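Local structure of galactokinase (Bifidobacterium longum subsp. infantis ATCC 15697 = JCM 1222 = DSM 20088, 6TEQ) at residues T48-G53 against A338-T343; S178-E181 against S186-G189; A253-A258 against A265-T270; D272-A277 against Q282-T287. The protein probably phosphorylates galactose at the expense of ATP, as a GHMP-family galactokinase, and binds 2-deoxy-2-fluoro-galactose in its sugar pocket. All blocks are in the same frame, centred on the assembly; numbering follows the deposited sequence.

Contact 1. Residues T48-G53 against A338-T343; sequences TDYNAG and ADYEVT. With GAF (2-deoxy-2-fluoro-alpha-D-galactopyranose), chain M.
Two tyrosines, Y50 and Y340, reach for each other from opposite directions and meet through their hydroxyls, a single polar link that spans nearly three hundred residues of chain. Y50 OH and Y340 OH form a hydrogen bond of 2.7 Å that either could donate. The oxygen of Y50 sits at the edge of the Y340 ring, in its plane. Y50 OH is also hydrogen-bonded to ND1 of H47, so two bonds grip it.

Looser packing comes from N51, whose amide plane stands at 90° to the Y340 ring with ND2 4.2 Å from Y340 OH; ND2 is hydrogen-bonded instead to H47 O. Behind these side chains the backbone folds tightly, T48 O accepting from both N51 N and G53 N, one on each face of its plane.

The sugar is met by D49. With CG between the backbone N and the carbonyl carbon (chi1 62°), the carboxylate brings OD2 to 2.6 Å from O3 of the fluorogalactose and OD1 to 2.7 Å from O4. L190 N donates a hydrogen bond to OD2. With an alanine here, O3 and O4 would probably lose their shared carboxylate neighbour, and L190 N its acceptor. Y50 joins in with CD2, 3.6 Å from O4, which lies near the plane of its ring. This is the sugar-binding loop of the galactokinase signature, tied to the C-terminal part of the GHMP kinase fold.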
loop_
_atom_site.group_PDB
_atom_site.type_symbol
_atom_site.label_atom_id
_atom_site.label_comp_id
_atom_site.label_asym_id
_atom_site.label_seq_id
_atom_site.Cartn_x
_atom_site.Cartn_y
_atom_site.Cartn_z
ATOM N N THR A 48 -6.449 -9.734 0.559
ATOM C CA THR A 48 -5.922 -11.080 0.730
ATOM C C THR A 48 -4.751 -11.096 1.704
ATOM O O THR A 48 -4.474 -12.148 2.264
ATOM C CB THR A 48 -5.437 -11.622 -0.617
ATOM O OG1 THR A 48 -4.479 -10.745 -1.199
ATOM C CG2 THR A 48 -6.556 -11.812 -1.605
ATOM N N ASP A 49 -4.059 -9.981 1.907
ATOM C CA ASP A 49 -2.862 -10.007 2.772
ATOM C C ASP A 49 -3.155 -10.530 4.185
ATOM O O ASP A 49 -2.406 -11.418 4.674
ATOM C CB ASP A 49 -2.132 -8.694 2.745
ATOM C CG ASP A 49 -2.825 -7.445 3.235
ATOM O OD1 ASP A 49 -4.046 -7.470 3.332
ATOM O OD2 ASP A 49 -2.081 -6.473 3.546
ATOM N N TYR A 50 -4.170 -9.995 4.833
ATOM C CA TYR A 50 -4.478 -10.347 6.231
ATOM C C TYR A 50 -5.185 -11.705 6.263
ATOM O O TYR A 50 -5.406 -12.219 7.353
ATOM C CB TYR A 50 -5.310 -9.237 6.893
ATOM C CG TYR A 50 -6.563 -8.788 6.165
ATOM C CD1 TYR A 50 -7.703 -9.602 6.193
ATOM C CD2 TYR A 50 -6.601 -7.569 5.484
ATOM C CE1 TYR A 50 -8.862 -9.236 5.512
ATOM C CE2 TYR A 50 -7.768 -7.148 4.853
ATOM C CZ TYR A 50 -8.891 -7.993 4.862
ATOM O OH TYR A 50 -10.029 -7.571 4.244
ATOM N N ASN A 51 -5.465 -12.297 5.089
ATOM C CA ASN A 51 -5.972 -13.696 4.960
ATOM C C ASN A 51 -4.846 -14.677 4.575
ATOM O O ASN A 51 -5.178 -15.789 4.137
ATOM C CB ASN A 51 -7.097 -13.710 3.934
ATOM C CG ASN A 51 -8.348 -13.032 4.444
ATOM O OD1 ASN A 51 -8.810 -13.395 5.522
ATOM N ND2 ASN A 51 -8.848 -12.031 3.698
ATOM N N ALA A 52 -3.579 -14.277 4.666
ATOM C CA ALA A 52 -2.397 -15.117 4.351
ATOM C C ALA A 52 -2.390 -15.445 2.840
ATOM O O ALA A 52 -1.907 -16.515 2.429
ATOM C CB ALA A 52 -2.385 -16.393 5.198
ATOM N N GLY A 53 -2.933 -14.549 2.010
ATOM C CA GLY A 53 -3.072 -14.800 0.583
ATOM C C GLY A 53 -1.886 -14.310 -0.206
ATOM O O GLY A 53 -0.791 -14.155 0.323
ATOM N N ALA A 338 -19.013 -6.294 -5.682
ATOM C CA ALA A 338 -20.229 -7.089 -5.402
ATOM C C ALA A 338 -20.083 -7.978 -4.180
ATOM O O ALA A 338 -21.068 -8.121 -3.423
ATOM C CB ALA A 338 -20.605 -7.970 -6.538
ATOM N N ASP A 339 -18.970 -8.663 -4.057
ATOM C CA ASP A 339 -18.786 -9.657 -2.970
ATOM C C ASP A 339 -18.157 -8.977 -1.757
ATOM O O ASP A 339 -18.504 -9.338 -0.669
ATOM C CB ASP A 339 -18.017 -10.875 -3.451
ATOM C CG ASP A 339 -18.936 -11.860 -4.176
ATOM O OD1 ASP A 339 -20.205 -11.835 -3.931
ATOM O OD2 ASP A 339 -18.420 -12.692 -4.927
ATOM N N TYR A 340 -17.069 -8.234 -1.951
ATOM C CA TYR A 340 -16.392 -7.607 -0.794
ATOM C C TYR A 340 -17.004 -6.271 -0.381
ATOM O O TYR A 340 -16.865 -5.885 0.834
ATOM C CB TYR A 340 -14.899 -7.510 -0.987
ATOM C CG TYR A 340 -14.093 -7.942 0.196
ATOM C CD1 TYR A 340 -14.166 -9.273 0.652
ATOM C CD2 TYR A 340 -13.295 -7.049 0.921
ATOM C CE1 TYR A 340 -13.487 -9.690 1.751
ATOM C CE2 TYR A 340 -12.585 -7.492 2.036
ATOM C CZ TYR A 340 -12.650 -8.822 2.426
ATOM O OH TYR A 340 -11.969 -9.255 3.526
ATOM N N GLU A 341 -17.781 -5.648 -1.265
ATOM C CA GLU A 341 -18.585 -4.428 -0.926
ATOM C C GLU A 341 -17.639 -3.370 -0.345
ATOM O O GLU A 341 -17.944 -2.780 0.707
ATOM C CB GLU A 341 -19.771 -4.777 -0.047
ATOM C CG GLU A 341 -20.771 -5.649 -0.762
ATOM C CD GLU A 341 -21.982 -5.815 0.129
ATOM O OE1 GLU A 341 -21.937 -6.711 1.030
ATOM O OE2 GLU A 341 -22.883 -4.939 0.048
ATOM N N VAL A 342 -16.517 -3.108 -1.047
ATOM C CA VAL A 342 -15.570 -2.046 -0.597
ATOM C C VAL A 342 -15.425 -0.948 -1.647
ATOM O O VAL A 342 -14.503 -0.175 -1.557
ATOM C CB VAL A 342 -14.198 -2.604 -0.163
ATOM C CG1 VAL A 342 -14.335 -3.579 0.981
ATOM C CG2 VAL A 342 -13.463 -3.225 -1.356
ATOM N N THR A 343 -16.303 -0.887 -2.631
ATOM C CA THR A 343 -16.249 0.199 -3.614
ATOM C C THR A 343 -17.290 1.262 -3.257
ATOM O O THR A 343 -18.136 1.077 -2.349
ATOM C CB THR A 343 -16.425 -0.324 -5.038
ATOM O OG1 THR A 343 -17.772 -0.751 -5.245
ATOM C CG2 THR A 343 -15.408 -1.402 -5.389
HETATM C C1 GAF M . -5.193 -1.483 2.864
HETATM C C2 GAF M . -4.250 -2.162 3.833
HETATM F F2 GAF M . -3.394 -1.237 4.331
HETATM C C3 GAF M . -3.470 -3.281 3.175
HETATM O O3 GAF M . -2.828 -4.036 4.154
HETATM C C4 GAF M . -4.415 -4.243 2.396
HETATM O O4 GAF M . -5.237 -5.035 3.245
HETATM C C5 GAF M . -5.257 -3.438 1.466
HETATM O O5 GAF M . -5.983 -2.473 2.189
HETATM C C6 GAF M . -6.239 -4.269 0.666
HETATM O O6 GAF M . -5.564 -5.195 -0.186
HETATM O O1 GAF M . -4.329 -0.776 1.993
#

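Contact 2. Residues S178-E181 against S186-G189; sequences SENE and STGG. With GAF (2-deoxy-2-fluoro-alpha-D-galactopyranose), chain M.
The amide of N180 clasps the backbone of T187, offering it both an acceptor (OD1) and a donor (ND2). T187 N donates to N180 OD1 over 2.9 Å, tilted 33° from the plane of that carbonyl. In return N180 ND2 gives a bond of 3.1 Å to T187 O, which lies close to the plane of the amide. Together they fix the rotation of the amide, and ND2 adds a weak bond to I176 O. A leucine in its place would probably leave the N-H and carbonyl of T187 without these mates and let the loop 186-189 shift.

The T187 side chain completes the tight part. OG1 stands opposite the backbone N (chi1 -176°) and bonds to G188 O, which leaves CG2 to face the helix, 3.5 Å from N180 ND2. E179 CG lies 3.7 Å from T187 CG2, the side chains crossing at about a right angle, with OE2 nearer T187 CB; the glutamate is modelled in two conformations, so its carboxylate is less certainly placed. T187 OG1 also lies 3.2 Å from F2 of the sugar, while G188 N makes a weak 3.0 Å bond to its O3.

By contrast S186 forms the looser, partly exposed edge, its CB pointing away and its OG bonded to R252.

The contact joins E179, which binds magnesium in this protein though no metal is bound here, to the galactose-binding T187, G188 and G189. Helix 165-183 ends against this loop, which leads into helix 190-197, with helix 105-116 packed on E179 and helix 247-262 on N180 and S186.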
loop_
_atom_site.group_PDB
_atom_site.type_symbol
_atom_site.label_atom_id
_atom_site.label_comp_id
_atom_site.label_asym_id
_atom_site.label_seq_id
_atom_site.Cartn_x
_atom_site.Cartn_y
_atom_site.Cartn_z
ATOM N N SER A 178 3.693 -0.113 14.313
ATOM C CA SER A 178 3.441 1.300 14.562
ATOM C C SER A 178 2.006 1.658 14.145
ATOM O O SER A 178 1.233 2.273 14.899
ATOM C CB SER A 178 4.421 2.190 13.843
ATOM O OG SER A 178 4.035 3.500 14.100
ATOM N N GLU A 179 1.675 1.331 12.923
ATOM C CA GLU A 179 0.382 1.733 12.359
ATOM C C GLU A 179 -0.704 1.063 13.195
ATOM O O GLU A 179 -1.542 1.784 13.734
ATOM C CB GLU A 179 0.307 1.361 10.879
ATOM C CG GLU A 179 -0.976 1.844 10.245
ATOM C CD GLU A 179 -0.938 1.920 8.736
ATOM O OE1 GLU A 179 0.141 1.670 8.187
ATOM O OE2 GLU A 179 -2.007 2.168 8.150
ATOM N N ASN A 180 -0.651 -0.263 13.335
ATOM C CA ASN A 180 -1.720 -1.017 14.023
ATOM C C ASN A 180 -1.870 -0.599 15.496
ATOM O O ASN A 180 -3.025 -0.353 15.943
ATOM C CB ASN A 180 -1.487 -2.505 13.975
ATOM C CG ASN A 180 -1.950 -3.118 12.679
ATOM O OD1 ASN A 180 -3.106 -3.054 12.304
ATOM N ND2 ASN A 180 -1.081 -3.867 12.081
ATOM N N GLU A 181 -0.768 -0.514 16.220
ATOM C CA GLU A 181 -0.787 -0.463 17.690
ATOM C C GLU A 181 -0.562 0.962 18.167
ATOM O O GLU A 181 -1.146 1.267 19.197
ATOM C CB GLU A 181 0.229 -1.411 18.310
ATOM C CG GLU A 181 0.022 -2.864 17.966
ATOM C CD GLU A 181 0.823 -3.848 18.803
ATOM O OE1 GLU A 181 1.178 -3.527 19.940
ATOM O OE2 GLU A 181 1.011 -4.970 18.345
ATOM N N SER A 186 -5.808 -0.083 11.477
ATOM C CA SER A 186 -5.753 -1.512 11.106
ATOM C C SER A 186 -5.109 -1.649 9.727
ATOM O O SER A 186 -5.560 -0.955 8.766
ATOM C CB SER A 186 -7.120 -2.070 11.099
ATOM O OG SER A 186 -7.059 -3.441 10.857
ATOM N N THR A 187 -4.094 -2.480 9.611
ATOM C CA THR A 187 -3.320 -2.669 8.358
ATOM C C THR A 187 -2.738 -4.092 8.298
ATOM O O THR A 187 -2.321 -4.692 9.345
ATOM C CB THR A 187 -2.210 -1.631 8.194
ATOM O OG1 THR A 187 -1.566 -1.819 6.931
ATOM C CG2 THR A 187 -1.205 -1.748 9.309
ATOM N N GLY A 188 -2.831 -4.675 7.107
ATOM C CA GLY A 188 -2.101 -5.896 6.817
ATOM C C GLY A 188 -0.711 -5.419 6.441
ATOM O O GLY A 188 -0.327 -4.324 6.816
ATOM N N GLY A 189 0.049 -6.273 5.841
ATOM C CA GLY A 189 1.423 -5.930 5.526
ATOM C C GLY A 189 1.709 -5.671 4.105
ATOM O O GLY A 189 2.903 -5.542 3.779
HETATM C C1 GAF M . -5.193 -1.483 2.864
HETATM C C2 GAF M . -4.250 -2.162 3.833
HETATM F F2 GAF M . -3.394 -1.237 4.331
HETATM C C3 GAF M . -3.470 -3.281 3.175
HETATM O O3 GAF M . -2.828 -4.036 4.154
HETATM C C4 GAF M . -4.415 -4.243 2.396
HETATM O O4 GAF M . -5.237 -5.035 3.245
HETATM C C5 GAF M . -5.257 -3.438 1.466
HETATM O O5 GAF M . -5.983 -2.473 2.189
HETATM C C6 GAF M . -6.239 -4.269 0.666
HETATM O O6 GAF M . -5.564 -5.195 -0.186
HETATM O O1 GAF M . -4.329 -0.776 1.993
#

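Contact 3. Residues A253-A258 against A265-T270; sequences ATCEEA and ANLRVT
L267 fills the angle between two consecutive helices, its side chain meeting C255 and A258 one turn apart on helix 247-262. From a CB directed toward that helix, chi1 of -70° swings CG beside the backbone N, where it comes within 4.2 Å of C255 O. The chain then forks. CD1 takes the C255 side: it packs 3.8 Å from C255 CB and 4.0 Å from its SG, touching the thiol as well as the carbon that bears it. CD2 takes the other, resting 4.2 Å from A258 CB. The two methyls therefore straddle one helical turn, and the side-chain contact is apolar and buried, with the C255 carbonyl oxygen also alongside.

Other helices and loops close round it. L262 also touches L267, M296 and V300 of helix 294-318 cover A258, and C255 lies against N51 and Y340.

Just before L267, N266 is the N-cap of helix 267-276, its OD1 accepting from V269 N at 3.3 Å with an N-H...O angle of 150°. The whole is a pair of consecutive helices joined by a short loop, the second opened by an asparagine N-cap and its first-turn leucine packed back on the helix before.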
loop_
_atom_site.group_PDB
_atom_site.type_symbol
_atom_site.label_atom_id
_atom_site.label_comp_id
_atom_site.label_asym_id
_atom_site.label_seq_id
_atom_site.Cartn_x
_atom_site.Cartn_y
_atom_site.Cartn_z
ATOM N N ALA A 253 -12.626 -8.701 10.542
ATOM C CA ALA A 253 -13.325 -9.478 11.569
ATOM C C ALA A 253 -14.138 -10.591 10.911
ATOM O O ALA A 253 -14.124 -11.713 11.386
ATOM C CB ALA A 253 -14.230 -8.612 12.386
ATOM N N THR A 254 -14.761 -10.251 9.804
ATOM C CA THR A 254 -15.625 -11.170 9.054
ATOM C C THR A 254 -14.804 -12.331 8.524
ATOM O O THR A 254 -15.191 -13.500 8.726
ATOM C CB THR A 254 -16.437 -10.459 7.974
ATOM O OG1 THR A 254 -17.298 -9.494 8.590
ATOM C CG2 THR A 254 -17.263 -11.511 7.218
ATOM N N CYS A 255 -13.609 -12.040 7.993
ATOM C CA CYS A 255 -12.751 -13.124 7.487
ATOM C C CYS A 255 -12.282 -14.001 8.653
ATOM O O CYS A 255 -12.230 -15.238 8.465
ATOM C CB CYS A 255 -11.547 -12.592 6.742
ATOM S SG CYS A 255 -12.051 -11.812 5.189
ATOM N N GLU A 256 -11.845 -13.387 9.767
ATOM C CA GLU A 256 -11.356 -14.194 10.898
ATOM C C GLU A 256 -12.463 -15.125 11.390
ATOM O O GLU A 256 -12.148 -16.298 11.783
ATOM C CB GLU A 256 -10.837 -13.197 11.987
ATOM C CG GLU A 256 -9.571 -12.424 11.604
ATOM C CD GLU A 256 -9.237 -11.273 12.550
ATOM O OE1 GLU A 256 -9.921 -11.121 13.603
ATOM O OE2 GLU A 256 -8.275 -10.514 12.267
ATOM N N GLU A 257 -13.705 -14.675 11.487
ATOM C CA GLU A 257 -14.789 -15.551 11.987
ATOM C C GLU A 257 -14.941 -16.669 10.942
ATOM O O GLU A 257 -14.908 -17.844 11.276
ATOM C CB GLU A 257 -16.084 -14.762 12.177
ATOM C CG GLU A 257 -17.274 -15.652 12.507
ATOM C CD GLU A 257 -17.292 -16.179 13.936
ATOM O OE1 GLU A 257 -16.238 -16.092 14.615
ATOM O OE2 GLU A 257 -18.373 -16.623 14.397
ATOM N N ALA A 258 -15.007 -16.303 9.670
ATOM C CA ALA A 258 -15.155 -17.326 8.624
ATOM C C ALA A 258 -14.142 -18.449 8.864
ATOM O O ALA A 258 -14.495 -19.650 8.831
ATOM C CB ALA A 258 -14.962 -16.690 7.275
ATOM N N ALA A 265 -6.759 -22.039 10.027
ATOM C CA ALA A 265 -5.991 -20.922 10.651
ATOM C C ALA A 265 -6.209 -19.626 9.851
ATOM O O ALA A 265 -6.160 -18.518 10.468
ATOM C CB ALA A 265 -4.536 -21.228 10.654
ATOM N N ASN A 266 -6.441 -19.773 8.541
ATOM C CA ASN A 266 -6.660 -18.599 7.669
ATOM C C ASN A 266 -7.355 -19.025 6.370
ATOM O O ASN A 266 -7.319 -20.213 6.006
ATOM C CB ASN A 266 -5.371 -17.819 7.397
ATOM C CG ASN A 266 -4.240 -18.697 6.899
ATOM O OD1 ASN A 266 -4.382 -19.233 5.814
ATOM N ND2 ASN A 266 -3.156 -18.866 7.662
ATOM N N LEU A 267 -7.888 -18.049 5.614
ATOM C CA LEU A 267 -8.653 -18.406 4.419
ATOM C C LEU A 267 -7.757 -18.902 3.302
ATOM O O LEU A 267 -8.264 -19.434 2.338
ATOM C CB LEU A 267 -9.542 -17.246 3.998
ATOM C CG LEU A 267 -10.716 -16.983 4.970
ATOM C CD1 LEU A 267 -11.477 -15.724 4.601
ATOM C CD2 LEU A 267 -11.679 -18.151 5.088
ATOM N N ARG A 268 -6.467 -18.635 3.370
ATOM C CA ARG A 268 -5.552 -19.216 2.372
ATOM C C ARG A 268 -5.597 -20.734 2.433
ATOM O O ARG A 268 -5.496 -21.347 1.358
ATOM C CB ARG A 268 -4.166 -18.694 2.582
ATOM C CG ARG A 268 -3.115 -19.337 1.716
ATOM C CD ARG A 268 -3.211 -18.992 0.225
ATOM N NE ARG A 268 -2.013 -19.454 -0.471
ATOM C CZ ARG A 268 -0.859 -18.817 -0.520
ATOM N NH1 ARG A 268 -0.681 -17.714 0.180
ATOM N NH2 ARG A 268 0.164 -19.361 -1.161
ATOM N N VAL A 269 -5.681 -21.326 3.621
ATOM C CA VAL A 269 -5.898 -22.799 3.713
ATOM C C VAL A 269 -7.124 -23.216 2.858
ATOM O O VAL A 269 -7.038 -24.126 2.055
ATOM C CB VAL A 269 -6.093 -23.218 5.170
ATOM C CG1 VAL A 269 -6.345 -24.736 5.216
ATOM C CG2 VAL A 269 -4.991 -22.760 6.084
ATOM N N THR A 270 -8.249 -22.576 3.079
ATOM C CA THR A 270 -9.513 -22.833 2.356
ATOM C C THR A 270 -9.234 -22.663 0.837
ATOM O O THR A 270 -9.617 -23.496 0.001
ATOM C CB THR A 270 -10.565 -21.855 2.870
ATOM O OG1 THR A 270 -10.652 -21.946 4.299
ATOM C CG2 THR A 270 -11.867 -22.057 2.132
#

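Contact 4. Residues D272-A277 against Q282-T287; sequences DGISKA and QALKET
I274 lies across A283, L284 and T287 and carries most of the contact between two short helices that run roughly antiparallel. Their axes come within 8.9 Å, at 148° between directions, and small residues allow the closeness: A283 CB stands only 3.8 Å from the backbone CA of I274.

Apolar packing fills the interface. A283 CB also meets A277 CB at 3.8 Å. With CG1 beside its backbone N (chi1 -66°) and the chain extended beyond, I274 sends CD1 along the second helix. There CD1 touches L284 CD1 at 4.1 Å. The same methyl makes a van der Waals contact with a hydroxyl, T287 OG1, at 3.6 Å.

Polar bonds stay within the second helix. T287 OG1 donates back to A283 O over 3.0 Å, and T287 N reaches the same oxygen from the opposite face. The hydroxyl that meets the isoleucine methyl thus has its proton engaged by A283 O. On the outer surface Q282 NE2 bonds to E286 OE2, 3.0 Å away and almost straight, from the anti side of the carboxylate and tilted 31° from its plane.

A brief turn joins the helices, with Q280 NE2 bonded to S275 O and D279 OD1 to Q282 N. Helix 294-318 packs against the pair, where V304 touches I274, R301 touches L284 and E308 bonds to S275 OG. The result is a helical hairpin near the protein surface, well away from the sugar.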
loop_
_atom_site.group_PDB
_atom_site.type_symbol
_atom_site.label_atom_id
_atom_site.label_comp_id
_atom_site.label_asym_id
_atom_site.label_seq_id
_atom_site.Cartn_x
_atom_site.Cartn_y
_atom_site.Cartn_z
ATOM N N ASP A 272 -6.563 -22.606 -0.986
ATOM C CA ASP A 272 -5.648 -23.572 -1.623
ATOM C C ASP A 272 -6.377 -24.926 -1.801
ATOM O O ASP A 272 -6.069 -25.612 -2.785
ATOM C CB ASP A 272 -4.345 -23.691 -0.850
ATOM C CG ASP A 272 -3.420 -22.480 -0.970
ATOM O OD1 ASP A 272 -3.675 -21.594 -1.792
ATOM O OD2 ASP A 272 -2.429 -22.475 -0.201
ATOM N N GLY A 273 -7.177 -25.377 -0.810
ATOM C CA GLY A 273 -7.893 -26.661 -0.986
ATOM C C GLY A 273 -8.873 -26.581 -2.113
ATOM O O GLY A 273 -8.919 -27.524 -2.931
ATOM N N ILE A 274 -9.554 -25.433 -2.258
ATOM C CA ILE A 274 -10.459 -25.234 -3.437
ATOM C C ILE A 274 -9.657 -25.286 -4.750
ATOM O O ILE A 274 -10.065 -25.974 -5.749
ATOM C CB ILE A 274 -11.260 -23.942 -3.275
ATOM C CG1 ILE A 274 -12.245 -24.054 -2.081
ATOM C CG2 ILE A 274 -12.004 -23.623 -4.527
ATOM C CD1 ILE A 274 -12.852 -22.731 -1.597
ATOM N N SER A 275 -8.554 -24.519 -4.792
ATOM C CA SER A 275 -7.733 -24.344 -6.024
ATOM C C SER A 275 -7.228 -25.707 -6.527
ATOM O O SER A 275 -7.212 -25.928 -7.767
ATOM C CB SER A 275 -6.582 -23.410 -5.752
ATOM O OG SER A 275 -5.661 -23.419 -6.838
ATOM N N LYS A 276 -6.860 -26.593 -5.606
ATOM C CA LYS A 276 -6.278 -27.929 -5.915
ATOM C C LYS A 276 -7.358 -28.902 -6.373
ATOM O O LYS A 276 -6.981 -29.920 -7.027
ATOM C CB LYS A 276 -5.493 -28.399 -4.668
ATOM C CG LYS A 276 -4.952 -29.820 -4.638
ATOM C CD LYS A 276 -4.136 -30.021 -3.347
ATOM C CE LYS A 276 -3.108 -31.136 -3.395
ATOM N NZ LYS A 276 -3.628 -32.386 -2.810
ATOM N N ALA A 277 -8.625 -28.646 -6.024
ATOM C CA ALA A 277 -9.733 -29.560 -6.365
ATOM C C ALA A 277 -9.886 -29.663 -7.875
ATOM O O ALA A 277 -9.764 -28.618 -8.577
ATOM C CB ALA A 277 -11.057 -29.135 -5.765
ATOM N N GLN A 282 -17.480 -27.000 -7.189
ATOM C CA GLN A 282 -18.070 -27.854 -6.136
ATOM C C GLN A 282 -17.301 -27.580 -4.827
ATOM O O GLN A 282 -17.940 -27.510 -3.782
ATOM C CB GLN A 282 -18.038 -29.308 -6.476
ATOM C CG GLN A 282 -18.711 -30.165 -5.429
ATOM C CD GLN A 282 -20.183 -29.914 -5.278
ATOM O OE1 GLN A 282 -20.831 -29.388 -6.167
ATOM N NE2 GLN A 282 -20.726 -30.345 -4.155
ATOM N N ALA A 283 -15.978 -27.411 -4.861
ATOM C CA ALA A 283 -15.186 -27.187 -3.611
ATOM C C ALA A 283 -15.620 -25.865 -2.981
ATOM O O ALA A 283 -15.843 -25.776 -1.769
ATOM C CB ALA A 283 -13.713 -27.232 -3.878
ATOM N N LEU A 284 -15.868 -24.861 -3.802
ATOM C CA LEU A 284 -16.315 -23.547 -3.300
ATOM C C LEU A 284 -17.719 -23.751 -2.682
ATOM O O LEU A 284 -17.980 -23.247 -1.622
ATOM C CB LEU A 284 -16.273 -22.510 -4.403
ATOM C CG LEU A 284 -16.808 -21.128 -4.013
ATOM C CD1 LEU A 284 -16.017 -20.534 -2.886
ATOM C CD2 LEU A 284 -16.925 -20.189 -5.198
ATOM N N LYS A 285 -18.631 -24.367 -3.429
ATOM C CA LYS A 285 -20.006 -24.570 -2.945
ATOM C C LYS A 285 -19.990 -25.215 -1.549
ATOM O O LYS A 285 -20.720 -24.790 -0.697
ATOM C CB LYS A 285 -20.777 -25.395 -3.982
ATOM C CG LYS A 285 -22.134 -25.928 -3.543
ATOM C CD LYS A 285 -23.065 -24.845 -3.162
ATOM C CE LYS A 285 -24.431 -25.441 -2.979
ATOM N NZ LYS A 285 -25.334 -24.609 -2.171
ATOM N N GLU A 286 -19.167 -26.221 -1.356
ATOM C CA GLU A 286 -19.172 -26.974 -0.083
ATOM C C GLU A 286 -18.640 -26.042 0.997
ATOM O O GLU A 286 -19.077 -26.171 2.162
ATOM C CB GLU A 286 -18.417 -28.278 -0.194
ATOM C CG GLU A 286 -19.142 -29.279 -1.097
ATOM C CD GLU A 286 -18.365 -30.549 -1.372
ATOM O OE1 GLU A 286 -17.213 -30.632 -0.928
ATOM O OE2 GLU A 286 -18.894 -31.398 -2.085
ATOM N N THR A 287 -17.692 -25.178 0.658
ATOM C CA THR A 287 -17.158 -24.234 1.645
ATOM C C THR A 287 -18.236 -23.233 1.992
ATOM O O THR A 287 -18.475 -23.028 3.156
ATOM C CB THR A 287 -15.937 -23.501 1.098
ATOM O OG1 THR A 287 -14.958 -24.474 0.729
ATOM C CG2 THR A 287 -15.447 -22.471 2.076
#

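The four contacts run outward from the sugar. Contacts 1 and 2 both touch it, their centres 16 Å apart, and D49 OD2 of contact 1 packs 3.1 Å from G189 N of contact 2. Contact 1 joins distant parts of the sequence, and the other three follow in order, 2, 3 and 4, along the chain it encloses. Contact 3 backs onto contact 1, R268 NH1 lying 2.8 Å from A52 O in a probable hydrogen bond. It shares helix 267-276 with contact 4, their centres about 14 Å apart. Contacts 2 and 4 lie farthest apart, at 31 Å between centres. The sugar-binding loop is thus backed by successive helices reaching the protein's edge.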